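Tube-forming protein in Mycobacterial Envelpe, TiME (Mycolicibacterium smegmatis, PDB 7CU9) probably forms a tube across the mycobacterial outer envelope that may serve in protein secretion. Local coordinates at residues Y10-K15 / V82-G87; P35-S40 / I52-V57; A78-K83 / V167-N172; V161-K166 / G182-T187. All coordinates share one frame; numbering follows the deposited sequence. Where two conformers were deposited one is given.

Overall arrangement
All four contacts belong to one antiparallel sheet and the segments laid on it. Contact 1 uses strand 77-89 and contact 4 its neighbour 161-169. Contact 3 pairs the two strands directly and shares Val82 and Lys83 with contact 1. Contacts 1 and 4 are closest, about 7 Å between centres, and meet along the strands, where Gln164 N probably bonds to Ala85 O. Contact 2 is about 17 Å from contact 4, centre to centre, on the opposite side of the chain's centre. Gln164 OE1 reaches toward it and probably accepts from Gly53 N. A glycerol, probably from the crystallisation liquor, lies about 4 Å from the His80 side chain in contact 3.

Contact 1 (Y10-K15 / V82-G87)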
loop_
_atom_site.group_PDB
_atom_site.type_symbol
_atom_site.label_atom_id
_atom_site.label_comp_id
_atom_site.label_asym_id
_atom_site.label_seq_id
_atom_site.Cartn_x
_atom_site.Cartn_y
_atom_site.Cartn_z
ATOM N N TYR B 10 9.900 -9.840 -21.233
ATOM C CA TYR B 10 10.053 -10.162 -19.788
ATOM C C TYR B 10 10.349 -8.922 -18.930
ATOM O O TYR B 10 10.667 -9.121 -17.744
ATOM C CB TYR B 10 11.097 -11.266 -19.596
ATOM C CG TYR B 10 12.440 -11.024 -20.236
ATOM C CD1 TYR B 10 12.698 -11.416 -21.539
ATOM C CD2 TYR B 10 13.471 -10.431 -19.527
ATOM C CE1 TYR B 10 13.934 -11.209 -22.126
ATOM C CE2 TYR B 10 14.714 -10.217 -20.098
ATOM C CZ TYR B 10 14.949 -10.608 -21.403
ATOM O OH TYR B 10 16.172 -10.399 -21.972
ATOM N N ALA B 11 10.195 -7.701 -19.458
ATOM C CA ALA B 11 10.376 -6.451 -18.680
ATOM C C ALA B 11 9.067 -6.042 -17.984
ATOM O O ALA B 11 9.120 -5.199 -17.074
ATOM C CB ALA B 11 10.889 -5.346 -19.571
ATOM N N VAL B 12 7.933 -6.604 -18.395
ATOM C CA VAL B 12 6.599 -6.274 -17.811
ATOM C C VAL B 12 6.312 -7.279 -16.696
ATOM O O VAL B 12 6.204 -8.483 -16.998
ATOM C CB VAL B 12 5.496 -6.272 -18.883
ATOM C CG1 VAL B 12 4.130 -5.970 -18.283
ATOM C CG2 VAL B 12 5.811 -5.310 -20.013
ATOM N N MET B 13 6.218 -6.804 -15.453
ATOM C CA MET B 13 6.009 -7.669 -14.265
ATOM C C MET B 13 4.588 -8.222 -14.305
ATOM O O MET B 13 3.629 -7.475 -14.500
ATOM C CB MET B 13 6.231 -6.893 -12.963
ATOM C CG MET B 13 7.651 -6.384 -12.781
ATOM S SD MET B 13 8.891 -7.710 -12.779
ATOM C CE MET B 13 9.509 -7.605 -14.457
ATOM N N PRO B 14 4.412 -9.552 -14.142
ATOM C CA PRO B 14 3.081 -10.150 -14.104
ATOM C C PRO B 14 2.368 -9.843 -12.779
ATOM O O PRO B 14 3.014 -9.374 -11.858
ATOM C CB PRO B 14 3.378 -11.646 -14.269
ATOM C CG PRO B 14 4.728 -11.817 -13.626
ATOM C CD PRO B 14 5.482 -10.547 -13.973
ATOM N N LYS B 15 1.061 -10.109 -12.719
ATOM C CA LYS B 15 0.200 -9.723 -11.566
ATOM C C LYS B 15 0.775 -10.277 -10.253
ATOM O O LYS B 15 0.700 -9.559 -9.243
ATOM C CB LYS B 15 -1.253 -10.146 -11.796
ATOM C CG LYS B 15 -1.501 -11.626 -12.047
ATOM C CD LYS B 15 -2.974 -11.922 -12.214
ATOM C CE LYS B 15 -3.270 -13.386 -12.453
ATOM N NZ LYS B 15 -4.667 -13.577 -12.910
ATOM N N VAL B 82 -2.335 -0.941 -11.262
ATOM C CA VAL B 82 -0.897 -0.811 -11.609
ATOM C C VAL B 82 -0.773 -0.947 -13.123
ATOM O O VAL B 82 -1.310 -1.911 -13.689
ATOM C CB VAL B 82 -0.042 -1.852 -10.871
ATOM C CG1 VAL B 82 1.419 -1.773 -11.280
ATOM C CG2 VAL B 82 -0.193 -1.706 -9.366
ATOM N N LYS B 83 -0.074 -0.014 -13.754
ATOM C CA LYS B 83 0.135 -0.056 -15.215
ATOM C C LYS B 83 1.634 0.044 -15.492
ATOM O O LYS B 83 2.358 0.726 -14.747
ATOM C CB LYS B 83 -0.680 1.041 -15.900
ATOM C CG LYS B 83 -0.798 0.914 -17.411
ATOM C CD LYS B 83 -1.802 1.881 -17.960
ATOM C CE LYS B 83 -1.953 1.818 -19.459
ATOM N NZ LYS B 83 -3.099 2.638 -19.913
ATOM N N GLN B 84 2.065 -0.645 -16.539
ATOM C CA GLN B 84 3.468 -0.663 -17.008
ATOM C C GLN B 84 3.485 -0.494 -18.524
ATOM O O GLN B 84 2.590 -1.039 -19.194
ATOM C CB GLN B 84 4.114 -1.997 -16.666
ATOM C CG GLN B 84 4.215 -2.269 -15.181
ATOM C CD GLN B 84 4.629 -3.701 -14.972
ATOM O OE1 GLN B 84 5.781 -4.073 -15.184
ATOM N NE2 GLN B 84 3.668 -4.532 -14.605
ATOM N N ALA B 85 4.482 0.214 -19.043
ATOM C CA ALA B 85 4.730 0.326 -20.494
ATOM C C ALA B 85 6.236 0.335 -20.714
ATOM O O ALA B 85 6.935 1.062 -19.996
ATOM C CB ALA B 85 4.078 1.563 -21.059
ATOM N N VAL B 86 6.713 -0.470 -21.653
ATOM C CA VAL B 86 8.159 -0.558 -21.982
ATOM C C VAL B 86 8.292 -0.456 -23.495
ATOM O O VAL B 86 7.687 -1.274 -24.206
ATOM C CB VAL B 86 8.804 -1.849 -21.450
ATOM C CG1 VAL B 86 10.284 -1.901 -21.785
ATOM C CG2 VAL B 86 8.586 -2.008 -19.954
ATOM N N GLY B 87 9.076 0.513 -23.951
ATOM C CA GLY B 87 9.414 0.691 -25.370
ATOM C C GLY B 87 10.903 0.559 -25.581
ATOM O O GLY B 87 11.672 1.248 -24.887
#
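After a weakly bonded helical turn the chain passes over strand 82-87, with the CA atoms of Val12 and Gln84 6.5 Å apart and those of Ala11 and Val86 7.1 Å apart. This is loop-on-sheet packing: the N-terminal loop rests on one face of the antiparallel sheet of the PknH-like domain. The spacing is too wide for strand pairing, and the side chain of Gln84 bridges it. Its carboxamide makes two hydrogen bonds to the backbone of one residue, Met13. Met13 N donates to Gln84 OE1 at 2.8 Å, with an N-H...O angle of 159°. The bond lies in the plane of the amide carbonyl and uses a lone pair of OE1. Gln84 NE2 donates to Met13 O at 2.9 Å, also on a lone pair. The two bonds fix the rotation of the amide and supply polar partners for a buried side chain. The chain of Gln84 is extended beyond CG (chi2 170°), which carries the amide up to the loop. Met13 crosses it at about a right angle, then bends away toward Leu180 and Thr187. Val18 and Met184 also touch Gln84. Val12 CG1 lies against the Gln84 amide, 4.0 Å from NE2. The remaining contacts are between apolar groups. Val12 CG2 is 4.3 Å from Val86 CG2. Ala11 points its methyl at the fork of Val86, with CB 4.1 Å from both CG1 and CG2.

Contact 2 (P35-S40 / I52-V57); sequences PFQAFS and IGLPEV
Phe36 and Gly53 are joined by the direct backbone bond of this contact, Phe36 N to Gly53 O at 3.1 Å. The donor approaches nearly along the C=O axis. Two waters add indirect links. One donates to both Phe36 O and Ile52 O, and sits over the centre of the Phe36 ring. The other donates to Gln37 OE1 and accepts from Glu56 N, in the first turn of helix 55-58.

Apolar contacts come next. Pro35 CB is 4.1 Å from Pro55 CG, and Pro55 CD lies against the Phe36 carbonyl. Leu54, at the N-cap position, sends CD2 to the Phe39 ring, 3.9 Å from CE2. The two side chains cross at about a right angle.

Gln37 CB packs on Pro55 CD at 3.8 Å. The extended chain beyond it carries the amide to Phe39 O, where Gln37 NE2 donates at 3.0 Å. NE2 also bonds Asn47 OD1 and stands over a face of the Phe39 ring, offset toward the rim.

The link between the loop before strand 39-41 and the start of helix 55-58 is thus mixed. Prolines and Leu54 fill it, while backbone polar groups are satisfied partly through water.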
loop_
_atom_site.group_PDB
_atom_site.type_symbol
_atom_site.label_atom_id
_atom_site.label_comp_id
_atom_site.label_asym_id
_atom_site.label_seq_id
_atom_site.Cartn_x
_atom_site.Cartn_y
_atom_site.Cartn_z
ATOM N N PRO B 35 1.018 0.767 -28.063
ATOM C CA PRO B 35 0.583 1.952 -27.336
ATOM C C PRO B 35 -0.893 2.235 -27.641
ATOM O O PRO B 35 -1.348 1.942 -28.740
ATOM C CB PRO B 35 1.471 3.080 -27.873
ATOM C CG PRO B 35 2.668 2.379 -28.476
ATOM C CD PRO B 35 2.146 1.041 -28.964
ATOM N N PHE B 36 -1.611 2.798 -26.675
ATOM C CA PHE B 36 -3.034 3.171 -26.855
ATOM C C PHE B 36 -3.367 4.355 -25.954
ATOM O O PHE B 36 -2.734 4.533 -24.904
ATOM C CB PHE B 36 -3.948 1.974 -26.591
ATOM C CG PHE B 36 -4.051 1.547 -25.150
ATOM C CD1 PHE B 36 -3.120 0.682 -24.596
ATOM C CD2 PHE B 36 -5.093 1.992 -24.347
ATOM C CE1 PHE B 36 -3.227 0.278 -23.275
ATOM C CE2 PHE B 36 -5.196 1.587 -23.026
ATOM C CZ PHE B 36 -4.261 0.730 -22.490
ATOM N N GLN B 37 -4.334 5.154 -26.391
ATOM C CA GLN B 37 -4.897 6.254 -25.579
ATOM C C GLN B 37 -6.415 6.084 -25.550
ATOM O O GLN B 37 -7.038 6.220 -26.616
ATOM C CB GLN B 37 -4.478 7.609 -26.138
ATOM C CG GLN B 37 -5.108 8.748 -25.353
ATOM C CD GLN B 37 -4.414 10.079 -25.503
ATOM O OE1 GLN B 37 -3.217 10.168 -25.769
ATOM N NE2 GLN B 37 -5.175 11.141 -25.294
ATOM N N ALA B 38 -6.963 5.789 -24.371
ATOM C CA ALA B 38 -8.386 5.437 -24.160
ATOM C C ALA B 38 -9.109 6.591 -23.455
ATOM O O ALA B 38 -10.038 6.321 -22.664
ATOM C CB ALA B 38 -8.475 4.154 -23.374
ATOM N N PHE B 39 -8.717 7.830 -23.752
ATOM C CA PHE B 39 -9.288 9.050 -23.123
ATOM C C PHE B 39 -8.945 10.295 -23.945
ATOM O O PHE B 39 -8.021 10.267 -24.780
ATOM C CB PHE B 39 -8.726 9.222 -21.709
ATOM C CG PHE B 39 -7.259 9.571 -21.697
ATOM C CD1 PHE B 39 -6.844 10.892 -21.748
ATOM C CD2 PHE B 39 -6.293 8.576 -21.669
ATOM C CE1 PHE B 39 -5.497 11.215 -21.774
ATOM C CE2 PHE B 39 -4.947 8.901 -21.688
ATOM C CZ PHE B 39 -4.550 10.218 -21.744
ATOM N N SER B 40 -9.662 11.386 -23.671
ATOM C CA SER B 40 -9.251 12.774 -23.985
ATOM C C SER B 40 -9.223 13.573 -22.680
ATOM O O SER B 40 -9.919 13.183 -21.727
ATOM C CB SER B 40 -10.162 13.408 -25.003
ATOM O OG SER B 40 -11.470 13.549 -24.476
ATOM N N ILE B 52 -0.045 6.486 -19.088
ATOM C CA ILE B 52 1.249 6.005 -19.648
ATOM C C ILE B 52 0.978 5.068 -20.830
ATOM O O ILE B 52 -0.181 4.662 -21.044
ATOM C CB ILE B 52 2.087 5.332 -18.543
ATOM C CG1 ILE B 52 1.396 4.095 -17.959
ATOM C CG2 ILE B 52 2.422 6.342 -17.454
ATOM C CD1 ILE B 52 2.307 3.241 -17.121
ATOM N N GLY B 53 2.028 4.749 -21.587
ATOM C CA GLY B 53 1.946 3.881 -22.778
ATOM C C GLY B 53 1.200 4.537 -23.927
ATOM O O GLY B 53 0.518 3.806 -24.667
ATOM N N LEU B 54 1.344 5.852 -24.107
ATOM C CA LEU B 54 0.542 6.624 -25.096
ATOM C C LEU B 54 1.167 6.556 -26.485
ATOM O O LEU B 54 2.382 6.626 -26.645
ATOM C CB LEU B 54 0.427 8.078 -24.644
ATOM C CG LEU B 54 -0.190 8.281 -23.267
ATOM C CD1 LEU B 54 -0.165 9.754 -22.904
ATOM C CD2 LEU B 54 -1.606 7.720 -23.202
ATOM N N PRO B 55 0.335 6.478 -27.544
ATOM C CA PRO B 55 0.837 6.507 -28.917
ATOM C C PRO B 55 1.710 7.721 -29.260
ATOM O O PRO B 55 2.721 7.548 -29.914
ATOM C CB PRO B 55 -0.458 6.524 -29.751
ATOM C CG PRO B 55 -1.465 5.826 -28.876
ATOM C CD PRO B 55 -1.123 6.293 -27.479
ATOM N N GLU B 56 1.349 8.928 -28.813
ATOM C CA GLU B 56 2.101 10.138 -29.240
ATOM C C GLU B 56 3.498 10.103 -28.611
ATOM O O GLU B 56 4.418 10.702 -29.173
ATOM C CB GLU B 56 1.315 11.419 -28.950
ATOM C CG GLU B 56 1.392 11.930 -27.530
ATOM C CD GLU B 56 0.836 13.341 -27.431
ATOM O OE1 GLU B 56 -0.380 13.503 -27.667
ATOM O OE2 GLU B 56 1.621 14.272 -27.187
ATOM N N VAL B 57 3.650 9.397 -27.493
ATOM C CA VAL B 57 4.967 9.226 -26.822
ATOM C C VAL B 57 5.768 8.131 -27.538
ATOM O O VAL B 57 6.898 8.418 -27.941
ATOM C CB VAL B 57 4.788 8.933 -25.323
ATOM C CG1 VAL B 57 6.096 8.523 -24.670
ATOM C CG2 VAL B 57 4.178 10.136 -24.612
HETATM O O HOH W 1 -2.475 3.826 -22.306
HETATM O O HOH W 2 -1.401 9.621 -27.791
#

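Contact 3 (A78-K83 / V167-N172); sequences ATHLVK and VCQSGN
Cys168 O accepts two hydrogen bonds. Leu81 N donates to it at 3.1 Å, and a bridging water donates at 3.2 Å. His80 CA adds a minor CA-H...O contact to Cys168 O at 3.6 Å. The Leu81 donor is tilted 25° from the carbonyl plane. The return bond, Cys168 N to Leu81 O, is shorter at 2.8 Å and nearly in line with the carbonyl. The same water donates to Gln169 OE1 and lies in plane at the edge of the His80 ring, close to ND1. Gln169 OE1 also comes to this ring edge, 3.5 Å from His80 ND1, with the ring and amide planes almost perpendicular (89°).

The two backbone bonds make Leu81 and Cys168 a hydrogen-bonded pair of the antiparallel sheet. Val82 and Val167 form the adjoining non-hydrogen-bonded pair. Strands 77-89 and 161-169 are neighbours in the sheet of this PknH-like domain. The valines meet on one face, CG2 to CG2 at 4.2 Å, where Leu180 and Val177 of helix 174-185 cover them. Leu81 and Cys168 lie on the other face, where Cys168 is tied to Cys151 by a disulfide.

The Gln169 chain, extended beyond CG, brings its amide to the His80 edge and to Ser170 O. Gln169 NE2 donates to Ser170 O at 3.0 Å and to Ala64 O of the second subunit. A second water donates to Thr79 O and accepts from Ser170 N, bridging the two segments.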
loop_
_atom_site.group_PDB
_atom_site.type_symbol
_atom_site.label_atom_id
_atom_site.label_comp_id
_atom_site.label_asym_id
_atom_site.label_seq_id
_atom_site.Cartn_x
_atom_site.Cartn_y
_atom_site.Cartn_z
ATOM N N ALA B 78 -10.682 -1.838 -8.853
ATOM C CA ALA B 78 -9.412 -1.120 -9.107
ATOM C C ALA B 78 -8.880 -0.497 -7.810
ATOM O O ALA B 78 -8.134 0.495 -7.899
ATOM C CB ALA B 78 -9.624 -0.081 -10.179
ATOM N N THR B 79 -9.209 -1.063 -6.643
ATOM C CA THR B 79 -8.734 -0.538 -5.334
ATOM C C THR B 79 -7.222 -0.287 -5.432
ATOM O O THR B 79 -6.766 0.820 -5.059
ATOM C CB THR B 79 -9.092 -1.492 -4.189
ATOM O OG1 THR B 79 -10.516 -1.541 -4.070
ATOM C CG2 THR B 79 -8.488 -1.057 -2.873
ATOM N N HIS B 80 -6.479 -1.286 -5.904
ATOM C CA HIS B 80 -5.095 -1.131 -6.420
ATOM C C HIS B 80 -5.168 -1.288 -7.938
ATOM O O HIS B 80 -5.793 -2.269 -8.397
ATOM C CB HIS B 80 -4.121 -2.122 -5.753
ATOM C CG HIS B 80 -3.877 -1.862 -4.301
ATOM N ND1 HIS B 80 -2.830 -1.089 -3.856
ATOM C CD2 HIS B 80 -4.525 -2.289 -3.192
ATOM C CE1 HIS B 80 -2.846 -1.043 -2.536
ATOM N NE2 HIS B 80 -3.881 -1.775 -2.108
ATOM N N LEU B 81 -4.620 -0.327 -8.685
ATOM C CA LEU B 81 -4.430 -0.438 -10.150
ATOM C C LEU B 81 -2.971 -0.104 -10.452
ATOM O O LEU B 81 -2.457 0.899 -9.919
ATOM C CB LEU B 81 -5.384 0.481 -10.917
ATOM C CG LEU B 81 -5.271 0.394 -12.440
ATOM C CD1 LEU B 81 -6.611 0.637 -13.116
ATOM C CD2 LEU B 81 -4.226 1.364 -12.975
ATOM N N VAL B 82 -2.335 -0.941 -11.262
ATOM C CA VAL B 82 -0.897 -0.811 -11.609
ATOM C C VAL B 82 -0.773 -0.947 -13.123
ATOM O O VAL B 82 -1.310 -1.911 -13.689
ATOM C CB VAL B 82 -0.042 -1.852 -10.871
ATOM C CG1 VAL B 82 1.419 -1.773 -11.280
ATOM C CG2 VAL B 82 -0.193 -1.706 -9.366
ATOM N N LYS B 83 -0.074 -0.014 -13.754
ATOM C CA LYS B 83 0.135 -0.056 -15.215
ATOM C C LYS B 83 1.634 0.044 -15.492
ATOM O O LYS B 83 2.358 0.726 -14.747
ATOM C CB LYS B 83 -0.680 1.041 -15.900
ATOM C CG LYS B 83 -0.798 0.914 -17.411
ATOM C CD LYS B 83 -1.802 1.881 -17.960
ATOM C CE LYS B 83 -1.953 1.818 -19.459
ATOM N NZ LYS B 83 -3.099 2.638 -19.913
ATOM N N VAL B 167 1.235 3.493 -10.229
ATOM C CA VAL B 167 0.569 2.780 -9.103
ATOM C C VAL B 167 -0.518 3.702 -8.557
ATOM O O VAL B 167 -0.177 4.809 -8.113
ATOM C CB VAL B 167 1.570 2.355 -8.019
ATOM C CG1 VAL B 167 0.850 1.789 -6.806
ATOM C CG2 VAL B 167 2.582 1.352 -8.561
ATOM N N CYS B 168 -1.770 3.246 -8.633
ATOM C CA CYS B 168 -2.977 3.991 -8.207
ATOM C C CYS B 168 -3.544 3.316 -6.959
ATOM O O CYS B 168 -3.672 2.079 -6.947
ATOM C CB CYS B 168 -4.041 4.007 -9.292
ATOM S SG CYS B 168 -3.529 4.818 -10.830
ATOM N N GLN B 169 -3.862 4.110 -5.944
ATOM C CA GLN B 169 -4.354 3.614 -4.641
ATOM C C GLN B 169 -4.646 4.812 -3.747
ATOM O O GLN B 169 -4.200 5.924 -4.056
ATOM C CB GLN B 169 -3.320 2.712 -3.962
ATOM C CG GLN B 169 -1.913 3.297 -3.927
ATOM C CD GLN B 169 -0.976 2.479 -3.072
ATOM O OE1 GLN B 169 -0.420 1.477 -3.508
ATOM N NE2 GLN B 169 -0.792 2.908 -1.834
ATOM N N SER B 170 -5.353 4.582 -2.645
ATOM C CA SER B 170 -5.344 5.535 -1.519
ATOM C C SER B 170 -3.931 5.560 -0.920
ATOM O O SER B 170 -3.055 4.784 -1.377
ATOM C CB SER B 170 -6.406 5.183 -0.516
ATOM O OG SER B 170 -6.195 3.885 0.001
ATOM N N GLY B 171 -3.680 6.444 0.040
ATOM C CA GLY B 171 -2.340 6.587 0.630
ATOM C C GLY B 171 -1.315 6.934 -0.436
ATOM O O GLY B 171 -1.605 7.811 -1.270
ATOM N N ASN B 172 -0.165 6.262 -0.430
ATOM C CA ASN B 172 1.023 6.681 -1.220
ATOM C C ASN B 172 1.555 5.499 -2.031
ATOM O O ASN B 172 2.265 4.656 -1.456
ATOM C CB ASN B 172 2.098 7.248 -0.300
ATOM C CG ASN B 172 3.179 8.006 -1.038
ATOM O OD1 ASN B 172 3.561 7.637 -2.147
ATOM N ND2 ASN B 172 3.673 9.068 -0.429
HETATM O O HOH W 3 -6.440 1.876 -2.577
HETATM O O HOH W 4 -1.505 0.137 -5.610
#

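Contact 4 (V161-K166 / G182-T187)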
loop_
_atom_site.group_PDB
_atom_site.type_symbol
_atom_site.label_atom_id
_atom_site.label_comp_id
_atom_site.label_asym_id
_atom_site.label_seq_id
_atom_site.Cartn_x
_atom_site.Cartn_y
_atom_site.Cartn_z
ATOM N N VAL B 161 15.831 2.523 -24.053
ATOM C CA VAL B 161 14.517 2.090 -23.510
ATOM C C VAL B 161 13.832 3.281 -22.842
ATOM O O VAL B 161 14.494 4.016 -22.090
ATOM C CB VAL B 161 14.684 0.911 -22.538
ATOM C CG1 VAL B 161 13.364 0.547 -21.870
ATOM C CG2 VAL B 161 15.294 -0.298 -23.235
ATOM N N LEU B 162 12.543 3.447 -23.109
ATOM C CA LEU B 162 11.665 4.305 -22.282
ATOM C C LEU B 162 10.716 3.383 -21.528
ATOM O O LEU B 162 9.988 2.591 -22.172
ATOM C CB LEU B 162 10.899 5.307 -23.148
ATOM C CG LEU B 162 10.083 6.331 -22.358
ATOM C CD1 LEU B 162 10.990 7.254 -21.561
ATOM C CD2 LEU B 162 9.168 7.134 -23.263
ATOM N N LEU B 163 10.735 3.456 -20.202
ATOM C CA LEU B 163 9.763 2.685 -19.399
ATOM C C LEU B 163 8.918 3.646 -18.568
ATOM O O LEU B 163 9.381 4.745 -18.197
ATOM C CB LEU B 163 10.482 1.618 -18.573
ATOM C CG LEU B 163 11.348 2.109 -17.421
ATOM C CD1 LEU B 163 10.526 2.273 -16.152
ATOM C CD2 LEU B 163 12.507 1.153 -17.160
ATOM N N GLN B 164 7.681 3.241 -18.334
ATOM C CA GLN B 164 6.736 4.008 -17.502
ATOM C C GLN B 164 6.046 3.024 -16.570
ATOM O O GLN B 164 5.770 1.887 -16.983
ATOM C CB GLN B 164 5.730 4.756 -18.370
ATOM C CG GLN B 164 6.361 5.813 -19.262
ATOM C CD GLN B 164 5.279 6.610 -19.944
ATOM O OE1 GLN B 164 4.521 6.079 -20.751
ATOM N NE2 GLN B 164 5.171 7.882 -19.591
ATOM N N ALA B 165 5.782 3.465 -15.350
ATOM C CA ALA B 165 4.978 2.697 -14.384
ATOM C C ALA B 165 4.077 3.662 -13.630
ATOM O O ALA B 165 4.447 4.832 -13.446
ATOM C CB ALA B 165 5.867 1.913 -13.462
ATOM N N LYS B 166 2.915 3.159 -13.234
ATOM C CA LYS B 166 1.866 3.930 -12.541
ATOM C C LYS B 166 1.278 3.018 -11.469
ATOM O O LYS B 166 0.906 1.884 -11.805
ATOM C CB LYS B 166 0.822 4.385 -13.561
ATOM C CG LYS B 166 -0.405 5.083 -12.997
ATOM C CD LYS B 166 -1.435 5.383 -14.060
ATOM C CE LYS B 166 -2.279 4.176 -14.415
ATOM N NZ LYS B 166 -3.307 4.498 -15.429
ATOM N N GLY B 182 12.219 -0.189 -10.717
ATOM C CA GLY B 182 13.497 -0.883 -10.465
ATOM C C GLY B 182 13.467 -2.307 -10.996
ATOM O O GLY B 182 14.421 -2.720 -11.682
ATOM N N ALA B 183 12.396 -3.048 -10.710
ATOM C CA ALA B 183 12.225 -4.456 -11.133
ATOM C C ALA B 183 12.203 -4.531 -12.663
ATOM O O ALA B 183 12.821 -5.449 -13.230
ATOM C CB ALA B 183 10.968 -5.033 -10.531
ATOM N N MET B 184 11.523 -3.589 -13.313
ATOM C CA MET B 184 11.441 -3.530 -14.796
ATOM C C MET B 184 12.846 -3.283 -15.354
ATOM O O MET B 184 13.265 -4.014 -16.275
ATOM C CB MET B 184 10.487 -2.418 -15.240
ATOM C CG MET B 184 9.053 -2.660 -14.798
ATOM S SD MET B 184 8.041 -1.173 -14.873
ATOM C CE MET B 184 7.811 -1.051 -16.644
ATOM N N GLN B 185 13.568 -2.315 -14.795
ATOM C CA GLN B 185 14.920 -1.954 -15.293
ATOM C C GLN B 185 15.867 -3.147 -15.117
ATOM O O GLN B 185 16.746 -3.340 -15.978
ATOM C CB GLN B 185 15.460 -0.716 -14.584
ATOM C CG GLN B 185 16.856 -0.351 -15.062
ATOM C CD GLN B 185 17.337 0.993 -14.578
ATOM O OE1 GLN B 185 16.557 1.846 -14.166
ATOM N NE2 GLN B 185 18.642 1.204 -14.669
ATOM N N ASN B 186 15.692 -3.931 -14.050
ATOM C CA ASN B 186 16.594 -5.071 -13.721
ATOM C C ASN B 186 16.546 -6.148 -14.815
ATOM O O ASN B 186 17.475 -6.971 -14.844
ATOM C CB ASN B 186 16.284 -5.662 -12.342
ATOM C CG ASN B 186 16.720 -4.769 -11.201
ATOM O OD1 ASN B 186 17.535 -3.867 -11.382
ATOM N ND2 ASN B 186 16.191 -5.019 -10.013
ATOM N N THR B 187 15.534 -6.152 -15.690
ATOM C CA THR B 187 15.366 -7.163 -16.773
ATOM C C THR B 187 15.990 -6.705 -18.101
ATOM O O THR B 187 15.969 -7.505 -19.049
ATOM C CB THR B 187 13.887 -7.460 -17.042
ATOM O OG1 THR B 187 13.328 -6.333 -17.720
ATOM C CG2 THR B 187 13.099 -7.766 -15.786
#
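Met184 lays the end of its side chain over Leu163, Gln164 and Ala165 of strand 161-169. The motif is helix-on-sheet packing: the C-terminal part of helix 174-185 lies against this strand of the antiparallel sheet. The nearest CA atoms, those of Leu163 and Met184, are 7.9 Å apart, so the backbones do not touch each other, and side chains bridge the gap. No hydrogen bond crosses it.

Met184 CG is anti to the carbonyl carbon (chi1 -64°). The nearly extended chi2 (163°) brings SD to Ala165, and the bend at chi3 (74°) turns CE to Gln164 O. Met184 SD is 4.0 Å from Ala165 CB. Met184 CE is 3.6 Å from Gln164 O and 4.2 Å from Leu163 CB. The methyl therefore rests on the strand backbone as well as on a side chain. Val86 of the neighbouring strand 77-89 also touches Met184, so this residue spans two strands.

Leu163 packs toward the helix too. Leu163 CD2 is 4.3 Å from Gln185 CB, against the apolar base of that side chain. The polar end of Gln185 turns to Arg158, with OE1 accepting from NE. Gln164 points to the other face of the sheet, where its NE2 bonds Thr155 OG1.

Asn186 N bonds Gly182 O at 2.9 Å. Met184 O accepts two bonds from one residue: Thr187 N at 3.2 Å, and Thr187 OG1 in the carbonyl plane at 2.7 Å.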